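PDB 2C40: inosine-uridine preferring nucleoside hydrolase family protein from Bacillus anthracis, which belongs to the nucleosidase clan, has an alpha/beta fold with a largely parallel sheet, and binds a calcium ion and alpha-D-ribofuranose. Local coordinates for residues A[63-68]-A[131-136]; A[192-197]-A[251-256]. All coordinates share one frame; numbering follows the deposited sequence.

In the fold
Both contacts join a strand end of the same mixed, mostly parallel sheet, or the loop after it, to a helix packed on that sheet, but in different settings. Contact 1 (63-68 with 131-136) starts from outermost strand 62-64, its centre about 15 Å from that of the chain; it is partly buried and polar, an arginine clasping a serine in the loop. Contact 2 (192-197 with 251-256), its centre about 9 Å from that of the chain, is buried and has no hydrogen bond between its segments: a phenylalanine ring meets an isoleucine and an aspartate of interior strand 191-194. The two lie on opposite sides of the chain's centre, about 10 Å apart at their nearest atoms.

Contact 1: residues A[63-68]-A[131-136]; sequences AASNSR and LARALY
An ST turn follows strand 62-64 and sets Ser-67 before Arg-133 of helix 129-137. Ser-65 OG takes the hydrogen bond of this turn from Ser-67 N at 2.8 Å, curling the loop just before it reaches the arginine. Arg-133 then grips Ser-67 side-on with two nitrogens that converge on one oxygen. Its NH2 donates to Ser-67 OG at 2.8 Å in a fairly straight bond (157°). Its NE gives a longer and more bent one, 3.2 Å to the same OG. Ser-67 OG sits close to the guanidinium plane, at its edge, so that the two in-plane bonds help fix the orientation of the guanidinium.

The long arginine chain leaves the helix with CG anti to the backbone N (chi1 -163°) and bends at chi2 and again at chi3, which swings the guanidinium across to the loop. The Asn-66 amide lies at the adjoining edge, by NH2 and NH1; its side chain crosses that of Arg-133 at about a right angle, with the amide and guanidinium planes inclined by 33°. Asp-130 OD1, three residues earlier in the same helix, hydrogen-bonds to both Ser-65 OG and Ser-67 OG; the two hydroxyls thus share a carboxylate oxygen.

Strand 62-64 is an outermost strand of the sheet and pairs with strand 27-34. Helix 105-115 borders the contact through His-106, touched by both Asn-66 and Arg-133, while Leu-131 turns to strand 120-124 and helix 178-186.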
loop_
_atom_site.group_PDB
_atom_site.type_symbol
_atom_site.label_atom_id
_atom_site.label_comp_id
_atom_site.label_asym_id
_atom_site.label_seq_id
_atom_site.Cartn_x
_atom_site.Cartn_y
_atom_site.Cartn_z
ATOM N N ALA A 63 23.611 6.916 -4.297
ATOM C CA ALA A 63 24.297 5.849 -4.978
ATOM C C ALA A 63 23.534 4.541 -4.891
ATOM O O ALA A 63 22.931 4.212 -3.865
ATOM C CB ALA A 63 25.677 5.670 -4.396
ATOM N N ALA A 64 23.602 3.779 -5.968
ATOM C CA ALA A 64 23.037 2.453 -6.047
ATOM C C ALA A 64 24.068 1.387 -5.706
ATOM O O ALA A 64 25.150 1.361 -6.313
ATOM C CB ALA A 64 22.486 2.231 -7.501
ATOM N N SER A 65 23.715 0.499 -4.773
ATOM C CA SER A 65 24.538 -0.669 -4.464
ATOM C C SER A 65 24.531 -1.695 -5.583
ATOM O O SER A 65 23.582 -1.766 -6.349
ATOM C CB SER A 65 24.027 -1.357 -3.193
ATOM O OG SER A 65 24.790 -2.496 -2.913
ATOM N N ASN A 66 25.620 -2.456 -5.725
ATOM C CA ASN A 66 25.582 -3.649 -6.592
ATOM C C ASN A 66 25.864 -4.872 -5.741
ATOM O O ASN A 66 26.161 -5.961 -6.245
ATOM C CB ASN A 66 26.444 -3.542 -7.885
ATOM C CG ASN A 66 27.938 -3.314 -7.626
ATOM O OD1 ASN A 66 28.699 -3.115 -8.582
ATOM N ND2 ASN A 66 28.372 -3.364 -6.381
ATOM N N SER A 67 25.688 -4.686 -4.433
ATOM C CA SER A 67 25.834 -5.777 -3.478
ATOM C C SER A 67 24.695 -6.735 -3.682
ATOM O O SER A 67 23.575 -6.344 -4.063
ATOM C CB SER A 67 25.864 -5.265 -2.059
ATOM O OG SER A 67 27.100 -4.593 -1.758
ATOM N N ARG A 68 24.995 -8.006 -3.473
ATOM C CA ARG A 68 23.992 -9.048 -3.522
ATOM C C ARG A 68 23.890 -9.720 -2.167
ATOM O O ARG A 68 24.864 -9.817 -1.445
ATOM C CB ARG A 68 24.376 -10.056 -4.562
ATOM C CG ARG A 68 24.392 -9.504 -5.940
ATOM C CD ARG A 68 25.047 -10.492 -6.860
ATOM N NE ARG A 68 25.087 -9.996 -8.223
ATOM C CZ ARG A 68 25.290 -10.755 -9.302
ATOM N NH1 ARG A 68 25.458 -12.070 -9.181
ATOM N NH2 ARG A 68 25.375 -10.184 -10.499
ATOM N N LEU A 131 29.107 -1.864 3.455
ATOM C CA LEU A 131 30.203 -1.552 4.368
ATOM C C LEU A 131 31.279 -2.652 4.478
ATOM O O LEU A 131 32.470 -2.366 4.544
ATOM C CB LEU A 131 29.660 -1.173 5.755
ATOM C CG LEU A 131 30.665 -0.871 6.883
ATOM C CD1 LEU A 131 31.555 0.324 6.587
ATOM C CD2 LEU A 131 29.947 -0.668 8.204
ATOM N N ALA A 132 30.875 -3.899 4.586
ATOM C CA ALA A 132 31.819 -5.020 4.607
ATOM C C ALA A 132 32.745 -4.916 3.436
ATOM O O ALA A 132 33.978 -5.053 3.540
ATOM C CB ALA A 132 31.022 -6.352 4.543
ATOM N N ARG A 133 32.123 -4.657 2.304
ATOM C CA ARG A 133 32.800 -4.561 1.027
ATOM C C ARG A 133 33.749 -3.364 0.935
ATOM O O ARG A 133 34.841 -3.521 0.477
ATOM C CB ARG A 133 31.738 -4.526 -0.060
ATOM C CG ARG A 133 32.249 -4.832 -1.404
ATOM C CD ARG A 133 31.349 -5.891 -2.126
ATOM N NE ARG A 133 30.120 -5.296 -2.572
ATOM C CZ ARG A 133 29.840 -4.973 -3.832
ATOM N NH1 ARG A 133 30.679 -5.228 -4.842
ATOM N NH2 ARG A 133 28.660 -4.426 -4.090
ATOM N N ALA A 134 33.296 -2.201 1.385
ATOM C CA ALA A 134 34.098 -0.987 1.562
ATOM C C ALA A 134 35.346 -1.254 2.388
ATOM O O ALA A 134 36.456 -0.902 2.000
ATOM C CB ALA A 134 33.239 0.119 2.270
ATOM N N LEU A 135 35.143 -1.937 3.501
ATOM C CA LEU A 135 36.225 -2.291 4.419
ATOM C C LEU A 135 37.207 -3.285 3.833
ATOM O O LEU A 135 38.430 -3.160 3.995
ATOM C CB LEU A 135 35.619 -2.859 5.688
ATOM C CG LEU A 135 34.852 -1.818 6.518
ATOM C CD1 LEU A 135 33.948 -2.542 7.474
ATOM C CD2 LEU A 135 35.839 -0.893 7.279
ATOM N N TYR A 136 36.684 -4.255 3.108
ATOM C CA TYR A 136 37.548 -5.246 2.471
ATOM C C TYR A 136 38.512 -4.575 1.467
ATOM O O TYR A 136 39.694 -4.841 1.470
ATOM C CB TYR A 136 36.725 -6.366 1.848
ATOM C CG TYR A 136 37.607 -7.285 1.094
ATOM C CD1 TYR A 136 37.607 -7.276 -0.321
ATOM C CD2 TYR A 136 38.526 -8.110 1.758
ATOM C CE1 TYR A 136 38.456 -8.098 -1.043
ATOM C CE2 TYR A 136 39.390 -8.951 1.017
ATOM C CZ TYR A 136 39.338 -8.935 -0.382
ATOM O OH TYR A 136 40.189 -9.724 -1.160
#

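Contact 2: residues A[192-197]-A[251-256]; sequences DLITLE and AAFVGK
Strand 191-194 and the last turn of helix 246-255 approach most closely at Ile-194 and Phe-253, whose CA atoms are 8.8 Å apart, a separation bridged by side chains alone. Asp-192 and Ile-194, alternate residues of the strand, both direct their CB atoms at the helix, whereas Leu-193 between them points the other way. Phe-253 answers from the helix with CG anti to its backbone N (chi1 -177°), a torsion that places the ring between helix and strand.

The ring offers an edge to the aspartate. Asp-192 OD2 lies near the ring plane, 3.7 Å from Phe-253 CE2, and the carboxylate stands almost perpendicular to the ring, at 89°. Since ring hydrogens carry a slight positive charge, this edge-on approach is probably mildly favourable for the acid. The approach is not confined to the oxygen, for Asp-192 CB also comes within 4.0 Å of Phe-253 CE2. Ile-194 supplies the apolar part: the end of its longer branch, CD1, reaches the ring obliquely, 4.4 Å from Phe-253 CD2.

In this alpha/beta fold strand 191-194 runs parallel between strands 145-151 and 286-292, and Asp-192 and Ile-194 form backbone hydrogen bonds with the former. The helix leads back to the bound groups, since Asp-247 near its start belongs to both the calcium site and the ribofuranose pocket, and the ribofuranose itself is about 9 Å from the side chain of Ile-194. Beyond the strand, Leu-196 O accepts a hydrogen bond from Trp-246 NE1 at the first residue of the helix, and Leu-196 packs on Asn-160 and Glu-171 of the pocket.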
loop_
_atom_site.group_PDB
_atom_site.type_symbol
_atom_site.label_atom_id
_atom_site.label_comp_id
_atom_site.label_asym_id
_atom_site.label_seq_id
_atom_site.Cartn_x
_atom_site.Cartn_y
_atom_site.Cartn_z
ATOM N N ASP A 192 27.111 1.179 17.677
ATOM C CA ASP A 192 25.854 1.301 18.342
ATOM C C ASP A 192 24.828 0.428 17.579
ATOM O O ASP A 192 24.664 0.554 16.351
ATOM C CB ASP A 192 25.399 2.768 18.397
ATOM C CG ASP A 192 26.421 3.713 19.110
ATOM O OD1 ASP A 192 27.167 3.300 20.023
ATOM O OD2 ASP A 192 26.440 4.904 18.735
ATOM N N LEU A 193 24.149 -0.440 18.331
ATOM C CA LEU A 193 23.153 -1.410 17.815
ATOM C C LEU A 193 21.755 -1.047 18.265
ATOM O O LEU A 193 21.497 -0.993 19.473
ATOM C CB LEU A 193 23.327 -2.811 18.406
ATOM C CG LEU A 193 23.934 -3.947 17.626
ATOM C CD1 LEU A 193 23.579 -5.279 18.275
ATOM C CD2 LEU A 193 23.528 -3.908 16.157
ATOM N N ILE A 194 20.868 -0.829 17.296
ATOM C CA ILE A 194 19.416 -0.874 17.561
ATOM C C ILE A 194 18.922 -2.305 17.183
ATOM O O ILE A 194 18.779 -2.661 16.004
ATOM C CB ILE A 194 18.653 0.265 16.848
ATOM C CG1 ILE A 194 18.997 1.609 17.476
ATOM C CG2 ILE A 194 17.145 0.070 16.924
ATOM C CD1 ILE A 194 20.385 2.142 17.159
ATOM N N THR A 195 18.751 -3.127 18.208
ATOM C CA THR A 195 18.268 -4.501 18.070
ATOM C C THR A 195 16.745 -4.537 17.933
ATOM O O THR A 195 16.066 -3.543 18.224
ATOM C CB THR A 195 18.681 -5.334 19.277
ATOM O OG1 THR A 195 17.987 -4.853 20.460
ATOM C CG2 THR A 195 20.231 -5.292 19.470
ATOM N N LEU A 196 16.189 -5.688 17.550
ATOM C CA LEU A 196 14.750 -5.863 17.642
ATOM C C LEU A 196 14.152 -5.419 18.990
ATOM O O LEU A 196 13.086 -4.760 18.981
ATOM C CB LEU A 196 14.345 -7.295 17.334
ATOM C CG LEU A 196 14.657 -7.780 15.894
ATOM C CD1 LEU A 196 14.377 -9.289 15.763
ATOM C CD2 LEU A 196 13.873 -7.004 14.814
ATOM N N GLU A 197 14.804 -5.770 20.117
ATOM C CA GLU A 197 14.290 -5.510 21.488
ATOM C C GLU A 197 14.335 -4.030 21.850
ATOM O O GLU A 197 13.592 -3.592 22.724
ATOM C CB GLU A 197 15.164 -6.108 22.620
ATOM C CG GLU A 197 15.558 -7.532 22.555
ATOM C CD GLU A 197 16.738 -7.768 21.644
ATOM O OE1 GLU A 197 17.875 -7.921 22.126
ATOM O OE2 GLU A 197 16.484 -7.815 20.453
ATOM N N ALA A 251 17.784 6.062 13.255
ATOM C CA ALA A 251 18.068 7.393 12.697
ATOM C C ALA A 251 17.881 8.501 13.725
ATOM O O ALA A 251 18.652 9.460 13.743
ATOM C CB ALA A 251 17.179 7.643 11.495
ATOM N N ALA A 252 16.880 8.349 14.608
ATOM C CA ALA A 252 16.614 9.329 15.651
ATOM C C ALA A 252 17.702 9.307 16.748
ATOM O O ALA A 252 18.008 10.333 17.352
ATOM C CB ALA A 252 15.276 9.087 16.256
ATOM N N PHE A 253 18.263 8.132 16.996
ATOM C CA PHE A 253 19.346 7.954 17.956
ATOM C C PHE A 253 20.624 8.689 17.478
ATOM O O PHE A 253 21.398 9.189 18.284
ATOM C CB PHE A 253 19.675 6.467 18.150
ATOM C CG PHE A 253 20.737 6.205 19.173
ATOM C CD1 PHE A 253 20.467 6.331 20.513
ATOM C CD2 PHE A 253 22.029 5.852 18.798
ATOM C CE1 PHE A 253 21.470 6.096 21.463
ATOM C CE2 PHE A 253 23.009 5.644 19.748
ATOM C CZ PHE A 253 22.719 5.740 21.065
ATOM N N VAL A 254 20.842 8.703 16.169
ATOM C CA VAL A 254 21.919 9.482 15.580
ATOM C C VAL A 254 21.675 10.996 15.818
ATOM O O VAL A 254 22.587 11.724 16.205
ATOM C CB VAL A 254 22.074 9.176 14.055
ATOM C CG1 VAL A 254 23.041 10.160 13.399
ATOM C CG2 VAL A 254 22.529 7.737 13.855
ATOM N N GLY A 255 20.446 11.445 15.592
ATOM C CA GLY A 255 20.097 12.841 15.811
ATOM C C GLY A 255 19.968 13.247 17.270
ATOM O O GLY A 255 20.199 14.397 17.602
ATOM N N LYS A 256 19.564 12.319 18.126
ATOM C CA LYS A 256 19.264 12.619 19.524
ATOM C C LYS A 256 19.576 11.428 20.410
ATOM O O LYS A 256 18.695 10.746 20.878
ATOM C CB LYS A 256 17.807 13.031 19.697
ATOM C CG LYS A 256 17.549 13.687 21.016
ATOM C CD LYS A 256 16.156 14.265 21.099
ATOM C CE LYS A 256 16.145 15.753 20.800
ATOM N NZ LYS A 256 14.803 16.337 21.097
#